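Single-stranded DNA-binding protein (Enterobacter phage Enc34, PDB 5ODK) probably binds single-stranded DNA through an OB fold, in the service of phage DNA replication. Local coordinates at residues A[12-17]-A[58-63]; A[27-32]-A[173-178]; A[34-39]-A[134-139]; A[81-86]-A[158-163]. All blocks are in the same frame, centred on the assembly; numbering follows the deposited sequence. Where two conformers were deposited one is given.

Contact 1: residues A[12-17]-A[58-63]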
loop_
_atom_site.group_PDB
_atom_site.type_symbol
_atom_site.label_atom_id
_atom_site.label_comp_id
_atom_site.label_asym_id
_atom_site.label_seq_id
_atom_site.Cartn_x
_atom_site.Cartn_y
_atom_site.Cartn_z
ATOM N N VAL A 12 13.583 4.316 7.869
ATOM C CA VAL A 12 14.221 2.990 8.041
ATOM C C VAL A 12 14.543 2.404 6.672
ATOM O O VAL A 12 14.122 2.983 5.661
ATOM C CB VAL A 12 13.338 2.018 8.839
ATOM C CG1 VAL A 12 13.065 2.573 10.219
ATOM C CG2 VAL A 12 12.022 1.735 8.107
ATOM N N LYS A 13 15.206 1.251 6.607
ATOM C CA LYS A 13 15.449 0.593 5.318
ATOM C C LYS A 13 14.098 0.438 4.611
ATOM O O LYS A 13 13.141 -0.094 5.158
ATOM C CB LYS A 13 16.121 -0.774 5.477
ATOM C CG LYS A 13 16.358 -1.486 4.156
ATOM C CD LYS A 13 17.146 -2.761 4.312
ATOM C CE LYS A 13 17.448 -3.350 2.945
ATOM N NZ LYS A 13 18.551 -4.333 3.022
ATOM N N ASN A 14 14.021 0.937 3.385
ATOM C CA ASN A 14 12.835 0.730 2.566
ATOM C C ASN A 14 11.534 1.279 3.137
ATOM O O ASN A 14 10.469 0.806 2.754
ATOM C CB ASN A 14 12.670 -0.742 2.172
ATOM C CG ASN A 14 13.702 -1.197 1.167
ATOM O OD1 ASN A 14 14.082 -0.431 0.269
ATOM N ND2 ASN A 14 14.131 -2.444 1.278
ATOM N N GLY A 15 11.585 2.316 3.962
ATOM C CA GLY A 15 10.371 2.898 4.459
ATOM C C GLY A 15 10.513 4.183 5.204
ATOM O O GLY A 15 11.589 4.523 5.692
ATOM N N VAL A 16 9.396 4.893 5.330
ATOM C CA VAL A 16 9.346 6.139 6.102
ATOM C C VAL A 16 8.012 6.225 6.834
ATOM O O VAL A 16 6.958 5.931 6.262
ATOM C CB VAL A 16 9.492 7.397 5.220
ATOM C CG1 VAL A 16 9.593 8.642 6.106
ATOM C CG2 VAL A 16 10.671 7.308 4.274
ATOM N N LEU A 17 8.069 6.599 8.109
ATOM C CA LEU A 17 6.889 7.006 8.865
ATOM C C LEU A 17 6.905 8.506 8.924
ATOM O O LEU A 17 7.938 9.119 9.227
ATOM C CB LEU A 17 6.922 6.430 10.277
ATOM C CG LEU A 17 5.797 6.898 11.173
ATOM C CD1 LEU A 17 4.437 6.347 10.722
ATOM C CD2 LEU A 17 6.073 6.455 12.580
ATOM N N ASP A 58 12.425 -10.120 3.777
ATOM C CA ASP A 58 13.824 -10.089 4.186
ATOM C C ASP A 58 14.426 -8.712 4.135
ATOM O O ASP A 58 15.391 -8.482 4.810
ATOM C CB ASP A 58 14.671 -11.128 3.432
ATOM C CG ASP A 58 14.793 -10.888 1.932
ATOM O OD1 ASP A 58 14.066 -10.074 1.327
ATOM O OD2 ASP A 58 15.657 -11.582 1.342
ATOM N N THR A 59 13.838 -7.784 3.383
ATOM C CA THR A 59 14.349 -6.407 3.274
ATOM C C THR A 59 13.388 -5.332 3.794
ATOM O O THR A 59 13.655 -4.127 3.657
ATOM C CB THR A 59 14.683 -6.097 1.812
ATOM O OG1 THR A 59 13.507 -6.355 1.035
ATOM C CG2 THR A 59 15.838 -6.955 1.353
ATOM N N HIS A 60 12.300 -5.752 4.428
ATOM C CA HIS A 60 11.290 -4.812 4.911
ATOM C C HIS A 60 10.844 -5.086 6.334
ATOM O O HIS A 60 9.761 -4.654 6.715
ATOM C CB HIS A 60 10.064 -4.751 3.992
ATOM C CG HIS A 60 10.363 -4.226 2.617
ATOM N ND1 HIS A 60 10.976 -4.981 1.644
ATOM C CD2 HIS A 60 10.089 -3.031 2.054
ATOM C CE1 HIS A 60 11.073 -4.266 0.523
ATOM N NE2 HIS A 60 10.547 -3.073 0.752
ATOM N N GLY A 61 11.704 -5.715 7.147
ATOM C CA GLY A 61 11.303 -6.008 8.515
ATOM C C GLY A 61 10.974 -4.785 9.361
ATOM O O GLY A 61 9.978 -4.767 10.073
ATOM N N ALA A 62 11.819 -3.766 9.312
ATOM C CA ALA A 62 11.597 -2.573 10.135
ATOM C C ALA A 62 10.342 -1.829 9.749
ATOM O O ALA A 62 9.577 -1.406 10.607
ATOM C CB ALA A 62 12.804 -1.649 10.079
ATOM N N ILE A 63 10.115 -1.656 8.450
ATOM C CA ILE A 63 8.915 -0.943 8.046
ATOM C C ILE A 63 7.665 -1.776 8.333
ATOM O O ILE A 63 6.636 -1.216 8.686
ATOM C CB ILE A 63 8.979 -0.411 6.581
ATOM C CG1 ILE A 63 7.848 0.612 6.300
ATOM C CG2 ILE A 63 9.007 -1.541 5.592
ATOM C CD1 ILE A 63 7.934 1.874 7.117
HETATM O O HOH W 1 12.284 -2.171 6.592
#
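The amide of N14 lies over one face of the H60 imidazole, the two planes 20° apart, with ND2 3.6 Å above the ring and displaced toward its rim; CG2 of I63 sits at the ring edge, in plane. N14 CB also rests on the ring, 3.5 Å from H60 CD2. The same ND2 donates to T59 O at 3.0 Å, a nearly straight bond (164°) that reaches the oxygen from above its carbonyl plane. Asparagine suits this place because its OD1 is taken by N27 while ND2 serves T59, so the amide is held at both ends. It also tolerates the phi of +60° needed here, in a type II turn from V12 to G15 that joins strands 8-12 and 15-18 of the OB-fold sheet. H60, the N-cap residue of helix 61-76, is held in turn by S26 and P56. Water 1 bridges K13 O and I63 N, giving a first-turn amide of the helix an acceptor. G15 leaves room for I63, whose CD1 comes 3.7 Å from G15 CA; V12 CB packs on A62 CB at 3.9 Å. K13, seen binding magnesium in this protein though no ion is bound here, runs extended past T59.

Contact 2: residues A[27-32]-A[173-178]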
loop_
_atom_site.group_PDB
_atom_site.type_symbol
_atom_site.label_atom_id
_atom_site.label_comp_id
_atom_site.label_asym_id
_atom_site.label_seq_id
_atom_site.Cartn_x
_atom_site.Cartn_y
_atom_site.Cartn_z
ATOM N N ASN A 27 10.221 0.181 -2.669
ATOM C CA ASN A 27 10.788 -0.973 -3.360
ATOM C C ASN A 27 10.014 -2.252 -3.070
ATOM O O ASN A 27 10.516 -3.223 -2.485
ATOM C CB ASN A 27 12.270 -1.066 -3.028
ATOM C CG ASN A 27 12.995 0.225 -3.317
ATOM O OD1 ASN A 27 12.895 0.744 -4.459
ATOM N ND2 ASN A 27 13.659 0.796 -2.304
ATOM N N VAL A 28 8.771 -2.216 -3.515
ATOM C CA VAL A 28 7.822 -3.330 -3.387
ATOM C C VAL A 28 7.299 -3.663 -4.779
ATOM O O VAL A 28 7.315 -2.793 -5.670
ATOM C CB VAL A 28 6.693 -3.012 -2.408
ATOM C CG1 VAL A 28 7.274 -2.773 -1.025
ATOM C CG2 VAL A 28 5.861 -1.824 -2.874
ATOM N N ARG A 29 6.842 -4.894 -4.978
ATOM C CA ARG A 29 6.357 -5.268 -6.297
ATOM C C ARG A 29 4.856 -5.092 -6.337
ATOM O O ARG A 29 4.144 -5.485 -5.437
ATOM C CB ARG A 29 6.769 -6.711 -6.631
ATOM C CG ARG A 29 6.799 -7.066 -8.098
ATOM C CD ARG A 29 7.506 -8.392 -8.325
ATOM N NE ARG A 29 7.540 -8.682 -9.736
ATOM C CZ ARG A 29 7.886 -9.837 -10.244
ATOM N NH1 ARG A 29 8.254 -10.844 -9.463
ATOM N NH2 ARG A 29 7.847 -9.994 -11.549
ATOM N N CYS A 30 4.344 -4.490 -7.392
ATOM C CA CYS A 30 2.924 -4.304 -7.417
ATOM C C CYS A 30 2.180 -5.389 -8.167
ATOM O O CYS A 30 2.720 -6.098 -9.020
ATOM C CB CYS A 30 2.512 -2.954 -7.938
ATOM S SG CYS A 30 2.458 -2.816 -9.684
ATOM N N SER A 31 0.902 -5.466 -7.828
ATOM C CA SER A 31 -0.004 -6.448 -8.362
ATOM C C SER A 31 -1.395 -5.781 -8.473
ATOM O O SER A 31 -1.756 -4.919 -7.682
ATOM C CB SER A 31 0.026 -7.593 -7.360
ATOM O OG SER A 31 -0.890 -8.571 -7.677
ATOM N N TYR A 32 -2.159 -6.186 -9.483
ATOM C CA TYR A 32 -3.535 -5.723 -9.650
ATOM C C TYR A 32 -3.679 -4.201 -9.559
ATOM O O TYR A 32 -4.568 -3.688 -8.890
ATOM C CB TYR A 32 -4.475 -6.414 -8.656
ATOM C CG TYR A 32 -4.428 -7.906 -8.703
ATOM C CD1 TYR A 32 -4.881 -8.592 -9.808
ATOM C CD2 TYR A 32 -3.952 -8.638 -7.622
ATOM C CE1 TYR A 32 -4.855 -9.975 -9.855
ATOM C CE2 TYR A 32 -3.915 -10.015 -7.662
ATOM C CZ TYR A 32 -4.358 -10.678 -8.788
ATOM O OH TYR A 32 -4.354 -12.057 -8.862
ATOM N N LYS A 173 11.113 0.354 -10.837
ATOM C CA LYS A 173 11.869 -0.546 -11.712
ATOM C C LYS A 173 10.937 -1.404 -12.529
ATOM O O LYS A 173 9.877 -1.778 -12.053
ATOM C CB LYS A 173 12.741 -1.478 -10.864
ATOM C CG LYS A 173 13.910 -2.135 -11.573
ATOM C CD LYS A 173 14.776 -2.945 -10.605
ATOM C CE LYS A 173 13.947 -3.914 -9.764
ATOM N NZ LYS A 173 14.676 -5.114 -9.287
ATOM N N ASP A 174 11.330 -1.701 -13.769
ATOM C CA ASP A 174 10.623 -2.679 -14.562
ATOM C C ASP A 174 11.010 -4.095 -14.136
ATOM O O ASP A 174 12.118 -4.336 -13.648
ATOM C CB ASP A 174 10.923 -2.465 -16.042
ATOM C CG ASP A 174 10.224 -1.220 -16.589
ATOM O OD1 ASP A 174 8.969 -1.195 -16.534
ATOM O OD2 ASP A 174 10.938 -0.286 -17.020
ATOM N N ASP A 175 10.081 -5.021 -14.335
ATOM C CA ASP A 175 10.335 -6.452 -14.107
ATOM C C ASP A 175 9.300 -7.239 -14.913
ATOM O O ASP A 175 8.478 -6.654 -15.621
ATOM C CB ASP A 175 10.289 -6.752 -12.586
ATOM C CG ASP A 175 10.966 -8.053 -12.168
ATOM O OD1 ASP A 175 11.372 -8.855 -13.027
ATOM O OD2 ASP A 175 11.028 -8.236 -10.921
ATOM N N GLU A 176 9.373 -8.555 -14.866
ATOM C CA GLU A 176 8.462 -9.405 -15.617
ATOM C C GLU A 176 7.007 -9.131 -15.228
ATOM O O GLU A 176 6.695 -9.137 -14.039
ATOM C CB GLU A 176 8.805 -10.890 -15.408
ATOM C CG GLU A 176 7.963 -11.878 -16.219
ATOM C CD GLU A 176 8.231 -11.857 -17.711
ATOM O OE1 GLU A 176 9.331 -11.429 -18.134
ATOM O OE2 GLU A 176 7.328 -12.291 -18.468
ATOM N N PRO A 177 6.131 -8.862 -16.213
ATOM C CA PRO A 177 4.715 -8.678 -15.864
ATOM C C PRO A 177 4.058 -9.937 -15.325
ATOM O O PRO A 177 4.319 -11.033 -15.801
ATOM C CB PRO A 177 4.055 -8.261 -17.194
ATOM C CG PRO A 177 5.175 -7.802 -18.034
ATOM C CD PRO A 177 6.366 -8.621 -17.646
ATOM N N PHE A 178 3.186 -9.761 -14.341
ATOM C CA PHE A 178 2.380 -10.884 -13.877
ATOM C C PHE A 178 1.290 -11.242 -14.905
ATOM O O PHE A 178 0.826 -12.368 -14.905
ATOM C CB PHE A 178 1.766 -10.583 -12.500
ATOM C CG PHE A 178 2.766 -10.430 -11.369
ATOM C CD1 PHE A 178 3.852 -11.280 -11.220
ATOM C CD2 PHE A 178 2.534 -9.478 -10.369
ATOM C CE1 PHE A 178 4.724 -11.135 -10.150
ATOM C CE2 PHE A 178 3.372 -9.359 -9.289
ATOM C CZ PHE A 178 4.499 -10.166 -9.195
#
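Electrostatics and stacking meet at the guanidinium of R29. The carboxylate of D175 lies over one of its faces, planes 10° apart, with OD2 3.5 Å above the centre. No N-H points at that oxygen, so the R29 NH2 to D175 OD2 salt bridge, long at 3.7 Å, is one of charge alone; OD2 takes its hydrogen bond from W144 instead. Over the opposite face comes F178, its CE1 3.4 Å from R29 CZ and its ring inclined by 41°.

By hydrogen bonding, R29 NH2 donates to E176 O at 2.9 Å, on a lone pair in the carbonyl plane though bent at 133°. This bond lies near the guanidinium plane, and with NE held by G142 the two restrain the rotation of the group. The carboxylate has its own anchor, since E176 N donates to D175 OD1 at 2.7 Å.

Van der Waals contact completes the joint. With CG anti to the backbone N and the chain extended to NE, arginine is long enough to span the gap, and its CD lies 3.6 Å from F178 CZ. A ring C-H also meets a polar atom, C30 O lying 3.3 Å from F178 CE2.

The segment after strand 159-173, near the end of this truncated construct, packs against strand 28-34 of the OB-fold sheet, fastened by an arginine sandwiched between a carboxylate and an aromatic ring.

Contact 3: residues A[34-39]-A[134-139]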
loop_
_atom_site.group_PDB
_atom_site.type_symbol
_atom_site.label_atom_id
_atom_site.label_comp_id
_atom_site.label_asym_id
_atom_site.label_seq_id
_atom_site.Cartn_x
_atom_site.Cartn_y
_atom_site.Cartn_z
ATOM N N HIS A 34 -4.988 -0.634 -10.220
ATOM C CA HIS A 34 -6.142 0.118 -10.741
ATOM C C HIS A 34 -5.948 1.553 -10.364
ATOM O O HIS A 34 -6.526 2.074 -9.436
ATOM C CB HIS A 34 -7.448 -0.447 -10.239
ATOM C CG HIS A 34 -7.733 -1.810 -10.755
ATOM N ND1 HIS A 34 -8.108 -2.045 -12.064
ATOM C CD2 HIS A 34 -7.626 -3.015 -10.171
ATOM C CE1 HIS A 34 -8.266 -3.343 -12.252
ATOM N NE2 HIS A 34 -7.990 -3.957 -11.111
ATOM N N LEU A 35 -5.055 2.176 -11.127
ATOM C CA LEU A 35 -4.621 3.557 -10.918
ATOM C C LEU A 35 -5.118 4.503 -12.003
ATOM O O LEU A 35 -5.056 5.721 -11.847
ATOM C CB LEU A 35 -3.112 3.640 -10.857
ATOM C CG LEU A 35 -2.429 2.747 -9.833
ATOM C CD1 LEU A 35 -0.923 2.909 -9.921
ATOM C CD2 LEU A 35 -2.909 2.996 -8.409
ATOM N N ASP A 36 -5.558 3.910 -13.102
ATOM C CA ASP A 36 -5.949 4.645 -14.288
ATOM C C ASP A 36 -7.340 5.205 -14.186
ATOM O O ASP A 36 -7.588 6.376 -14.575
ATOM C CB ASP A 36 -5.755 3.761 -15.538
ATOM C CG ASP A 36 -6.459 2.428 -15.510
ATOM O OD1 ASP A 36 -6.775 1.877 -14.410
ATOM O OD2 ASP A 36 -6.654 1.855 -16.613
ATOM N N LYS A 37 -8.247 4.343 -13.764
ATOM C CA LYS A 37 -9.635 4.626 -13.651
ATOM C C LYS A 37 -10.110 3.790 -12.466
ATOM O O LYS A 37 -9.594 2.680 -12.183
ATOM C CB LYS A 37 -10.402 4.256 -14.949
ATOM C CG LYS A 37 -10.030 5.125 -16.148
ATOM C CD LYS A 37 -10.802 4.815 -17.411
ATOM C CE LYS A 37 -10.238 5.622 -18.569
ATOM N NZ LYS A 37 -11.005 5.309 -19.793
ATOM N N PRO A 38 -11.128 4.302 -11.768
ATOM C CA PRO A 38 -11.593 3.513 -10.640
ATOM C C PRO A 38 -12.444 2.332 -11.086
ATOM O O PRO A 38 -12.941 2.293 -12.208
ATOM C CB PRO A 38 -12.363 4.523 -9.790
ATOM C CG PRO A 38 -12.797 5.582 -10.752
ATOM C CD PRO A 38 -11.807 5.605 -11.876
ATOM N N TYR A 39 -12.542 1.378 -10.176
ATOM C CA TYR A 39 -12.844 -0.012 -10.470
ATOM C C TYR A 39 -13.501 -0.633 -9.246
ATOM O O TYR A 39 -13.922 0.085 -8.323
ATOM C CB TYR A 39 -11.507 -0.704 -10.788
ATOM C CG TYR A 39 -11.566 -2.193 -11.008
ATOM C CD1 TYR A 39 -11.863 -2.732 -12.270
ATOM C CD2 TYR A 39 -11.302 -3.071 -9.964
ATOM C CE1 TYR A 39 -11.906 -4.106 -12.470
ATOM C CE2 TYR A 39 -11.343 -4.442 -10.152
ATOM C CZ TYR A 39 -11.641 -4.963 -11.400
ATOM O OH TYR A 39 -11.678 -6.332 -11.568
ATOM N N GLU A 134 -1.674 6.010 -20.209
ATOM C CA GLU A 134 -0.249 6.091 -19.839
ATOM C C GLU A 134 -0.019 5.524 -18.442
ATOM O O GLU A 134 0.952 4.810 -18.208
ATOM C CB GLU A 134 0.309 7.502 -19.940
ATOM C CG GLU A 134 0.417 8.113 -21.328
ATOM C CD GLU A 134 0.846 9.568 -21.293
ATOM O OE1 GLU A 134 1.440 9.976 -20.239
ATOM O OE2 GLU A 134 0.649 10.286 -22.344
ATOM N N ILE A 135 -0.918 5.838 -17.521
ATOM C CA ILE A 135 -0.817 5.295 -16.151
ATOM C C ILE A 135 -0.852 3.781 -16.179
ATOM O O ILE A 135 -0.046 3.116 -15.521
ATOM C CB ILE A 135 -1.932 5.903 -15.294
ATOM C CG1 ILE A 135 -1.603 7.366 -14.973
ATOM C CG2 ILE A 135 -2.178 5.115 -14.019
ATOM C CD1 ILE A 135 -2.727 8.145 -14.368
ATOM N N ALA A 136 -1.778 3.220 -16.943
ATOM C CA ALA A 136 -1.895 1.768 -17.005
ATOM C C ALA A 136 -0.655 1.120 -17.632
ATOM O O ALA A 136 -0.248 0.042 -17.237
ATOM C CB ALA A 136 -3.167 1.341 -17.728
ATOM N N GLU A 137 -0.097 1.755 -18.675
ATOM C CA GLU A 137 1.112 1.241 -19.305
ATOM C C GLU A 137 2.342 1.334 -18.401
ATOM O O GLU A 137 3.205 0.435 -18.409
ATOM C CB GLU A 137 1.461 2.060 -20.556
ATOM C CG GLU A 137 0.657 1.794 -21.780
ATOM C CD GLU A 137 1.214 2.478 -23.015
ATOM O OE1 GLU A 137 2.053 3.415 -22.921
ATOM O OE2 GLU A 137 0.779 2.065 -24.093
ATOM N N GLU A 138 2.455 2.453 -17.680
ATOM C CA GLU A 138 3.652 2.742 -16.875
ATOM C C GLU A 138 3.755 1.769 -15.701
ATOM O O GLU A 138 4.827 1.238 -15.407
ATOM C CB GLU A 138 3.601 4.180 -16.315
ATOM C CG GLU A 138 4.761 4.654 -15.414
ATOM C CD GLU A 138 5.974 5.101 -16.184
ATOM O OE1 GLU A 138 5.834 5.380 -17.404
ATOM O OE2 GLU A 138 7.051 5.182 -15.562
ATOM N N ILE A 139 2.655 1.607 -14.988
ATOM C CA ILE A 139 2.651 0.814 -13.735
ATOM C C ILE A 139 1.768 -0.422 -13.954
ATOM O O ILE A 139 0.557 -0.416 -13.766
ATOM C CB ILE A 139 2.278 1.693 -12.521
ATOM C CG1 ILE A 139 3.348 2.786 -12.359
ATOM C CG2 ILE A 139 2.170 0.837 -11.262
ATOM C CD1 ILE A 139 3.018 3.835 -11.342
#
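Where L35 and D36 turn away from the end of strand 28-34, the backbone passes close to helix 132-138, the CA atoms of D36 and I135 standing 5.5 Å apart, with no hydrogen bond between the segments. I135 makes the central contact. Its CG2 methyl, placed anti to the backbone N, presses on L35 CB at 3.6 Å and lies 3.7 Å from D36 N, so one branch of the isoleucine covers both a side chain and the peptide that follows it. A beta-branched residue suits this spot because the methyl projects directly from CB and needs no length to reach the loop.

I139, the first residue to leave helical geometry, offers its own CG2 to L35 CD1 at 4.0 Å, the two side chains crossing at about a right angle. L35 is thereby touched by two residues one turn apart, I135 in the helix and I139 just past it, while L166 and V169 of strand 159-173 also pack against it. The contact therefore brings the loop between strands 28-34 and 49-56 and the end of helix 132-138 together against the OB-fold sheet, with leucine and isoleucine filling the buried side.

Toward solvent the chemistry changes. D36 lays its carboxylate alongside A136, OD2 3.7 Å from A136 CB, where alanine's short methyl lets the acid lie close to the helix; P132, earlier in the helix, touches D36 as well.

Contact 4: residues A[81-86]-A[158-163]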
loop_
_atom_site.group_PDB
_atom_site.type_symbol
_atom_site.label_atom_id
_atom_site.label_comp_id
_atom_site.label_asym_id
_atom_site.label_seq_id
_atom_site.Cartn_x
_atom_site.Cartn_y
_atom_site.Cartn_z
ATOM N N GLY A 81 -14.678 4.499 19.612
ATOM C CA GLY A 81 -13.797 3.997 20.668
ATOM C C GLY A 81 -12.934 2.892 20.130
ATOM O O GLY A 81 -13.060 2.469 18.956
ATOM N N ALA A 82 -12.014 2.424 20.946
ATOM C CA ALA A 82 -11.064 1.415 20.505
ATOM C C ALA A 82 -11.769 0.250 19.814
ATOM O O ALA A 82 -12.790 -0.278 20.303
ATOM C CB ALA A 82 -10.228 0.923 21.673
ATOM N N LEU A 83 -11.242 -0.105 18.641
ATOM C CA LEU A 83 -11.834 -1.114 17.785
ATOM C C LEU A 83 -10.985 -2.386 17.848
ATOM O O LEU A 83 -9.760 -2.325 17.733
ATOM C CB LEU A 83 -11.849 -0.623 16.350
ATOM C CG LEU A 83 -12.607 -1.453 15.315
ATOM C CD1 LEU A 83 -14.098 -1.453 15.620
ATOM C CD2 LEU A 83 -12.357 -0.912 13.945
ATOM N N LYS A 84 -11.627 -3.535 18.006
ATOM C CA LYS A 84 -10.928 -4.812 17.938
ATOM C C LYS A 84 -11.057 -5.349 16.507
ATOM O O LYS A 84 -12.160 -5.414 15.976
ATOM C CB LYS A 84 -11.515 -5.809 18.940
ATOM C CG LYS A 84 -11.505 -5.374 20.401
ATOM C CD LYS A 84 -12.065 -6.446 21.350
ATOM C CE LYS A 84 -11.883 -6.071 22.802
ATOM N NZ LYS A 84 -12.180 -7.243 23.679
ATOM N N VAL A 85 -9.932 -5.733 15.902
ATOM C CA VAL A 85 -9.920 -6.252 14.536
ATOM C C VAL A 85 -9.075 -7.518 14.466
ATOM O O VAL A 85 -7.932 -7.529 14.927
ATOM C CB VAL A 85 -9.374 -5.177 13.550
ATOM C CG1 VAL A 85 -9.358 -5.689 12.136
ATOM C CG2 VAL A 85 -10.205 -3.906 13.639
ATOM N N ALA A 86 -9.634 -8.563 13.861
ATOM C CA ALA A 86 -8.929 -9.833 13.716
ATOM C C ALA A 86 -7.866 -9.682 12.633
ATOM O O ALA A 86 -8.038 -8.882 11.708
ATOM C CB ALA A 86 -9.894 -10.938 13.344
ATOM N N TYR A 158 -20.649 -5.107 7.427
ATOM C CA TYR A 158 -19.811 -6.079 6.754
ATOM C C TYR A 158 -18.596 -6.492 7.556
ATOM O O TYR A 158 -17.869 -7.370 7.125
ATOM C CB TYR A 158 -19.370 -5.554 5.385
ATOM C CG TYR A 158 -20.522 -5.189 4.501
ATOM C CD1 TYR A 158 -21.178 -6.153 3.769
ATOM C CD2 TYR A 158 -20.967 -3.877 4.408
ATOM C CE1 TYR A 158 -22.258 -5.821 2.956
ATOM C CE2 TYR A 158 -22.042 -3.537 3.614
ATOM C CZ TYR A 158 -22.685 -4.509 2.893
ATOM O OH TYR A 158 -23.748 -4.164 2.093
ATOM N N GLY A 159 -18.372 -5.835 8.691
ATOM C CA GLY A 159 -17.314 -6.205 9.636
ATOM C C GLY A 159 -16.479 -5.040 10.127
ATOM O O GLY A 159 -16.748 -3.867 9.822
ATOM N N LYS A 160 -15.460 -5.409 10.879
ATOM C CA LYS A 160 -14.531 -4.501 11.500
ATOM C C LYS A 160 -13.160 -4.711 10.869
ATOM O O LYS A 160 -12.659 -5.828 10.847
ATOM C CB LYS A 160 -14.431 -4.780 12.989
ATOM C CG LYS A 160 -15.713 -4.523 13.763
ATOM C CD LYS A 160 -15.599 -4.936 15.245
ATOM C CE LYS A 160 -16.842 -4.710 16.088
ATOM N NZ LYS A 160 -16.649 -5.344 17.431
ATOM N N ARG A 161 -12.584 -3.641 10.311
ATOM C CA ARG A 161 -11.373 -3.756 9.492
ATOM C C ARG A 161 -10.418 -2.626 9.803
ATOM O O ARG A 161 -10.843 -1.518 10.211
ATOM C CB ARG A 161 -11.692 -3.717 7.975
ATOM C CG ARG A 161 -12.538 -4.872 7.431
ATOM C CD ARG A 161 -12.786 -4.726 5.917
ATOM N NE ARG A 161 -13.308 -5.946 5.243
ATOM C CZ ARG A 161 -14.594 -6.316 5.148
ATOM N NH1 ARG A 161 -15.580 -5.589 5.659
ATOM N NH2 ARG A 161 -14.908 -7.448 4.524
ATOM N N ILE A 162 -9.129 -2.874 9.550
ATOM C CA ILE A 162 -8.179 -1.779 9.384
ATOM C C ILE A 162 -7.749 -1.836 7.913
ATOM O O ILE A 162 -7.167 -2.811 7.455
ATOM C CB ILE A 162 -6.943 -1.848 10.298
ATOM C CG1 ILE A 162 -7.359 -1.942 11.797
ATOM C CG2 ILE A 162 -6.039 -0.652 10.062
ATOM C CD1 ILE A 162 -8.137 -0.752 12.321
ATOM N N ASN A 163 -8.077 -0.770 7.201
ATOM C CA ASN A 163 -7.829 -0.623 5.778
ATOM C C ASN A 163 -6.667 0.325 5.577
ATOM O O ASN A 163 -6.205 0.992 6.511
ATOM C CB ASN A 163 -9.085 -0.050 5.118
ATOM C CG ASN A 163 -10.267 -0.943 5.212
ATOM O OD1 ASN A 163 -10.140 -2.154 5.110
ATOM N ND2 ASN A 163 -11.425 -0.341 5.503
HETATM O O HOH W 2 -14.439 -3.724 18.763
HETATM O O HOH W 3 -12.294 -8.031 12.604
#
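The carbonyl oxygen of K160 accepts a hydrogen bond from water 3 at 2.8 Å, and that water in turn accepts from A86 N at 3.0 Å. The methyl CG1 of V85 approaches the same oxygen to 3.5 Å, so K160 O has a polar neighbour and an apolar one. A second water repeats the bridge further back along segment 81-86: water 2 accepts from K84 N at 2.9 Å and from K160 NZ, joining the loop backbone to the end of the lysine.

Lysine suits its place because its chain can do two things at once. With CG anti to the carbonyl carbon (chi1 -65°) and everything beyond extended, its methylenes pass across the loop, CD lying 3.8 Å from L83 CD1 and 3.5 Å from K84 O, before the ammonium reaches water. L83 crosses this chain obliquely and is buried, with H78 and E155 also against it. V85 turns its other methyl to I162, V85 CG2 meeting I162 CG1 at 3.9 Å; both residues touch L90 and K75, the latter on helix 61-76. Valine and isoleucine fit here as compact branched groups where the loop faces helix 61-76 and strand 159-173.

The contact thus lays the segment that follows helix 61-76 against the start of strand 159-173, one half of a long antiparallel pair with strand 144-156. Since the direct touches are van der Waals contacts, carbon against carbon or against backbone atoms, and two waters carry the polar links between the segments, the association probably depends on hydration as well as on burial.

How the contacts relate
Contacts 1, 2 and 4 all reach the OB-fold sheet. Contacts 1 and 2 have centres 18 Å apart and touch, N14 being joined to N27 by a probable hydrogen bond; contacts 2 and 3, 14 Å apart, meet where C30 packs on I139. Contact 4 stands apart, its centre 25 to 30 Å from the others, although helix 61-76, which begins in contact 1, leads toward its loop, and strand 159-173 runs from contact 4 to the tail of contact 2. Along the chain contacts 3 and 4 are nested inside the loop closed by contact 2, which crosses contact 1. Residues near both ends of the chain are thereby tied into one compact domain.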